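Side-chain contact in aminotransferase class-III (Sphaerobacter thermophilus DSM 20745, PDB 6K8H), which is an omega-transaminase of the class-III aminotransferase family, with the fold of pyridoxal-phosphate-dependent enzymes: residues B[52-57]-B[63-68]. Residues are numbered along the deposited sequence; the frame is centred on the assembly and turned at random.
Sequences RGAVIV and ERLDFV
Ile56 and Arg64 form the hydrogen-bonded pair at the middle of an antiparallel beta hairpin, the central two strands of a small four-stranded sheet. Their backbones bond in both directions, Ile56 N to Arg64 O and Arg64 N to Ile56 O, each at 2.9 Å. A third bond, Asp66 N to Ala54 O, is nearly straight and extends the pairing into the turn at Arg52 to Val55. The tight side carries Ile56 and Asp66, both buried. With Ile56 CG1 anti to the backbone N (chi1 -177°), CD1 comes within 3.8 Å of Asp66 OD2, while CG2 lies 3.9 Å from Asp66 CB. His78 holds OD2; OD1 accepts from Val68 N in an Asx turn and from Asn69 N. Phe97 of the second subunit packs on Ile56.

On the other face Val57 is buried and Val55 and Leu65 are partly exposed; Val55 CG2 meets Leu65 CD2 at 4.0 Å. The solvent side is the exposed pair Glu63 and Arg52: Glu63 runs alongside Val57, its extended chain reaching the outlying Arg52. Their guanidinium and carboxylate planes stand 64° apart, and the salt bridge is bent: Arg52 NH2 approaches Glu63 OE1 from the syn side at 3.0 Å, with 137° at the hydrogen.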
loop_
_atom_site.group_PDB
_atom_site.type_symbol
_atom_site.label_atom_id
_atom_site.label_comp_id
_atom_site.label_asym_id
_atom_site.label_seq_id
_atom_site.Cartn_x
_atom_site.Cartn_y
_atom_site.Cartn_z
ATOM N N ARG B 52 -10.015 -16.343 17.508
ATOM C CA ARG B 52 -9.966 -17.758 17.158
ATOM C C ARG B 52 -11.238 -18.122 16.412
ATOM O O ARG B 52 -12.342 -17.916 16.927
ATOM C CB ARG B 52 -9.797 -18.634 18.402
ATOM C CG ARG B 52 -10.795 -18.328 19.508
ATOM C CD ARG B 52 -10.616 -19.239 20.707
ATOM N NE ARG B 52 -11.814 -19.243 21.544
ATOM C CZ ARG B 52 -12.092 -18.312 22.450
ATOM N NH1 ARG B 52 -11.254 -17.301 22.636
ATOM N NH2 ARG B 52 -13.207 -18.394 23.164
ATOM N N GLY B 53 -11.078 -18.662 15.211
ATOM C CA GLY B 53 -12.232 -19.022 14.405
ATOM C C GLY B 53 -13.086 -17.793 14.184
ATOM O O GLY B 53 -12.603 -16.740 13.747
ATOM N N ALA B 54 -14.364 -17.882 14.542
ATOM C CA ALA B 54 -15.277 -16.766 14.325
ATOM C C ALA B 54 -15.378 -15.824 15.514
ATOM O O ALA B 54 -16.296 -15.000 15.538
ATOM C CB ALA B 54 -16.678 -17.288 13.982
ATOM N N VAL B 55 -14.497 -15.938 16.506
ATOM C CA VAL B 55 -14.608 -15.170 17.743
ATOM C C VAL B 55 -13.442 -14.192 17.844
ATOM O O VAL B 55 -12.280 -14.586 17.689
ATOM C CB VAL B 55 -14.654 -16.090 18.973
ATOM C CG1 VAL B 55 -14.696 -15.266 20.242
ATOM C CG2 VAL B 55 -15.869 -17.021 18.894
ATOM N N ILE B 56 -13.757 -12.926 18.121
ATOM C CA ILE B 56 -12.767 -11.898 18.426
ATOM C C ILE B 56 -12.846 -11.565 19.918
ATOM O O ILE B 56 -13.942 -11.403 20.472
ATOM C CB ILE B 56 -12.965 -10.641 17.545
ATOM C CG1 ILE B 56 -11.876 -9.610 17.812
ATOM C CG2 ILE B 56 -14.354 -10.011 17.740
ATOM C CD1 ILE B 56 -11.745 -8.544 16.687
ATOM N N VAL B 57 -11.681 -11.453 20.561
ATOM C CA VAL B 57 -11.548 -11.231 21.999
ATOM C C VAL B 57 -10.836 -9.902 22.211
ATOM O O VAL B 57 -9.713 -9.705 21.712
ATOM C CB VAL B 57 -10.772 -12.377 22.672
ATOM C CG1 VAL B 57 -10.684 -12.172 24.189
ATOM C CG2 VAL B 57 -11.404 -13.720 22.340
ATOM N N GLU B 63 -15.738 -11.389 24.636
ATOM C CA GLU B 63 -15.715 -12.132 23.383
ATOM C C GLU B 63 -16.958 -11.842 22.559
ATOM O O GLU B 63 -18.070 -11.780 23.089
ATOM C CB GLU B 63 -15.605 -13.633 23.645
ATOM C CG GLU B 63 -14.626 -13.975 24.737
ATOM C CD GLU B 63 -14.253 -15.444 24.751
ATOM O OE1 GLU B 63 -15.040 -16.269 24.226
ATOM O OE2 GLU B 63 -13.166 -15.768 25.280
ATOM N N ARG B 64 -16.773 -11.677 21.254
ATOM C CA ARG B 64 -17.901 -11.439 20.366
ATOM C C ARG B 64 -17.732 -12.282 19.108
ATOM O O ARG B 64 -16.611 -12.557 18.677
ATOM C CB ARG B 64 -18.027 -9.951 19.995
ATOM C CG ARG B 64 -18.090 -8.978 21.182
ATOM C CD ARG B 64 -17.993 -7.509 20.721
ATOM N NE ARG B 64 -18.193 -6.568 21.835
ATOM C CZ ARG B 64 -17.221 -6.078 22.608
ATOM N NH1 ARG B 64 -15.953 -6.423 22.399
ATOM N NH2 ARG B 64 -17.512 -5.219 23.589
ATOM N N LEU B 65 -18.850 -12.687 18.515
ATOM C CA LEU B 65 -18.789 -13.289 17.187
ATOM C C LEU B 65 -18.455 -12.207 16.166
ATOM O O LEU B 65 -19.103 -11.155 16.132
ATOM C CB LEU B 65 -20.119 -13.955 16.839
ATOM C CG LEU B 65 -20.429 -15.268 17.563
ATOM C CD1 LEU B 65 -21.841 -15.708 17.239
ATOM C CD2 LEU B 65 -19.420 -16.344 17.165
ATOM N N ASP B 66 -17.437 -12.455 15.340
ATOM C CA ASP B 66 -16.883 -11.428 14.454
ATOM C C ASP B 66 -17.586 -11.499 13.101
ATOM O O ASP B 66 -17.358 -12.437 12.328
ATOM C CB ASP B 66 -15.374 -11.607 14.290
ATOM C CG ASP B 66 -14.703 -10.412 13.619
ATOM O OD1 ASP B 66 -15.392 -9.634 12.929
ATOM O OD2 ASP B 66 -13.468 -10.242 13.777
ATOM N N PHE B 67 -18.465 -10.529 12.835
ATOM C CA PHE B 67 -19.095 -10.363 11.532
ATOM C C PHE B 67 -18.511 -9.187 10.751
ATOM O O PHE B 67 -19.146 -8.692 9.815
ATOM C CB PHE B 67 -20.602 -10.193 11.679
ATOM C CG PHE B 67 -21.304 -11.442 12.108
ATOM C CD1 PHE B 67 -21.316 -11.820 13.439
ATOM C CD2 PHE B 67 -21.949 -12.240 11.181
ATOM C CE1 PHE B 67 -21.981 -12.983 13.848
ATOM C CE2 PHE B 67 -22.606 -13.399 11.569
ATOM C CZ PHE B 67 -22.617 -13.772 12.901
ATOM N N VAL B 68 -17.323 -8.721 11.124
ATOM C CA VAL B 68 -16.611 -7.689 10.377
ATOM C C VAL B 68 -15.410 -8.275 9.652
ATOM O O VAL B 68 -15.211 -8.017 8.467
ATOM C CB VAL B 68 -16.183 -6.523 11.294
ATOM C CG1 VAL B 68 -15.541 -5.399 10.473
ATOM C CG2 VAL B 68 -17.363 -6.015 12.105
HETATM O O HOH W 1 -14.640 -8.642 21.475
#